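Local coordinates for protein peptidase, C14 family (Geobacter sulfurreducens PCA, PDB 3BIJ) that is probably a cysteine-type endopeptidase of the caspase-like C14 family, although its actual substrate and biological role remain uncharacterised, at residues A[20-25]-A[166-171]. Numbering follows the deposited sequence.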
loop_
_atom_site.group_PDB
_atom_site.type_symbol
_atom_site.label_atom_id
_atom_site.label_comp_id
_atom_site.label_asym_id
_atom_site.label_seq_id
_atom_site.Cartn_x
_atom_site.Cartn_y
_atom_site.Cartn_z
ATOM N N GLY A 20 32.832 12.228 -6.029
ATOM C CA GLY A 20 32.890 10.967 -6.748
ATOM C C GLY A 20 31.887 10.807 -7.878
ATOM O O GLY A 20 31.330 9.726 -8.055
ATOM N N GLY A 21 31.640 11.870 -8.637
ATOM C CA GLY A 21 30.710 11.770 -9.749
ATOM C C GLY A 21 29.256 12.061 -9.436
ATOM O O GLY A 21 28.399 11.997 -10.315
ATOM N N TRP A 22 28.971 12.389 -8.185
ATOM C CA TRP A 22 27.609 12.697 -7.764
ATOM C C TRP A 22 27.375 14.196 -7.892
ATOM O O TRP A 22 28.186 14.989 -7.414
ATOM C CB TRP A 22 27.424 12.288 -6.310
ATOM C CG TRP A 22 26.033 12.474 -5.812
ATOM C CD1 TRP A 22 24.913 11.877 -6.296
ATOM C CD2 TRP A 22 25.624 13.221 -4.662
ATOM N NE1 TRP A 22 23.832 12.184 -5.513
ATOM C CE2 TRP A 22 24.240 13.008 -4.500
ATOM C CE3 TRP A 22 26.292 14.041 -3.746
ATOM C CZ2 TRP A 22 23.515 13.582 -3.466
ATOM C CZ3 TRP A 22 25.568 14.612 -2.719
ATOM C CH2 TRP A 22 24.193 14.377 -2.586
ATOM N N ALA A 23 26.272 14.588 -8.517
ATOM C CA ALA A 23 25.968 16.006 -8.689
ATOM C C ALA A 23 25.051 16.558 -7.588
ATOM O O ALA A 23 24.877 17.778 -7.464
ATOM C CB ALA A 23 25.335 16.238 -10.062
ATOM N N GLY A 24 24.472 15.656 -6.800
ATOM C CA GLY A 24 23.578 16.058 -5.729
ATOM C C GLY A 24 22.505 17.014 -6.203
ATOM O O GLY A 24 22.200 18.007 -5.545
ATOM N N LYS A 25 21.925 16.716 -7.359
ATOM C CA LYS A 25 20.887 17.561 -7.939
ATOM C C LYS A 25 19.620 17.687 -7.098
ATOM O O LYS A 25 19.121 16.711 -6.525
ATOM C CB LYS A 25 20.527 17.042 -9.334
ATOM C CG LYS A 25 21.579 17.340 -10.413
ATOM C CD LYS A 25 21.179 18.526 -11.306
ATOM C CE LYS A 25 20.913 19.790 -10.468
ATOM N NZ LYS A 25 20.431 20.988 -11.244
ATOM N N ALA A 166 19.352 14.679 1.578
ATOM C CA ALA A 166 20.409 13.960 2.275
ATOM C C ALA A 166 21.249 13.219 1.248
ATOM O O ALA A 166 20.720 12.573 0.339
ATOM C CB ALA A 166 19.813 12.975 3.264
HETATM N N MSE A 167 22.562 13.309 1.397
HETATM C CA MSE A 167 23.454 12.631 0.483
HETATM C C MSE A 167 23.366 11.132 0.774
HETATM O O MSE A 167 23.379 10.715 1.940
HETATM C CB MSE A 167 24.882 13.150 0.669
HETATM C CG MSE A 167 25.934 12.421 -0.138
HETATM SE SE MSE A 167 27.695 13.263 0.027
HETATM C CE MSE A 167 27.987 13.012 1.947
ATOM N N PRO A 168 23.225 10.302 -0.276
ATOM C CA PRO A 168 23.141 8.856 -0.046
ATOM C C PRO A 168 24.422 8.306 0.571
ATOM O O PRO A 168 25.522 8.715 0.206
ATOM C CB PRO A 168 22.844 8.301 -1.435
ATOM C CG PRO A 168 23.384 9.343 -2.352
ATOM C CD PRO A 168 22.995 10.622 -1.694
ATOM N N GLN A 169 24.273 7.381 1.510
ATOM C CA GLN A 169 25.416 6.809 2.201
ATOM C C GLN A 169 26.510 6.304 1.282
ATOM O O GLN A 169 27.695 6.449 1.580
ATOM C CB GLN A 169 24.962 5.686 3.122
ATOM C CG GLN A 169 24.089 6.167 4.256
ATOM C CD GLN A 169 23.759 5.063 5.233
ATOM O OE1 GLN A 169 23.065 5.290 6.224
ATOM N NE2 GLN A 169 24.257 3.854 4.963
ATOM N N SER A 170 26.132 5.702 0.164
ATOM C CA SER A 170 27.145 5.209 -0.754
ATOM C C SER A 170 28.049 6.346 -1.228
ATOM O O SER A 170 29.275 6.235 -1.191
ATOM C CB SER A 170 26.476 4.526 -1.931
ATOM O OG SER A 170 25.717 3.437 -1.440
ATOM N N VAL A 171 27.432 7.444 -1.658
ATOM C CA VAL A 171 28.163 8.610 -2.124
ATOM C C VAL A 171 29.005 9.210 -1.006
ATOM O O VAL A 171 30.119 9.662 -1.242
ATOM C CB VAL A 171 27.200 9.694 -2.644
ATOM C CG1 VAL A 171 27.969 10.973 -2.974
ATOM C CG2 VAL A 171 26.475 9.189 -3.877
#
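Trp22 meets Met167, Pro168 and Val171 in an apolar contact that illustrates how one indole can fasten a loop to the start of a helix. Just ahead of it, Gly20 already ties the loop to helix 169-178, its carbonyl O accepting a hydrogen bond from Arg174 NH2. The chain then passes through Gly21 and reaches Trp22, whose CG stands anti to the backbone N (chi1 -176°), sending the indole across to 166-171. Val171 lies over one face: its CG2 is 4.0 Å from the centroid of the five-membered ring of Trp22, 17° off the normal, a CH-pi contact. The other branch, Val171 CG1, reaches 3.6 Å from Trp22 CE3. In the caspase-like fold this joins the loop between strand 4-10 and helix 29-42 to the residues that enter helix 169-178, with Pro168 at its N-cap position. Toward the far end of the indole, Pro168 CD comes obliquely to 3.5 Å from Trp22 CZ2. Met167, present as selenomethionine, crosses obliquely at the CZ3-CH2 side of the six-membered ring, CG 3.4 Å from Trp22 CZ3; SE adds a Met-aromatic contact at 4.6 Å from that ring's centroid. The indole also meets the ring of His84, part of the Ser-Gly-His-Gly sequence characteristic of caspase-like peptidases, and Ala166 touches Cys135, consistent with a place beside the presumed active site. The ring of Phe219 of the second subunit meets the indole with the two planes nearly perpendicular, while packing on Pro168 and Val171. Beyond Ala23, Gly24 returns to Trp22, its CA 3.3 Å from the plane of the Trp22 indole, offset toward the rim, on the face opposite Val171.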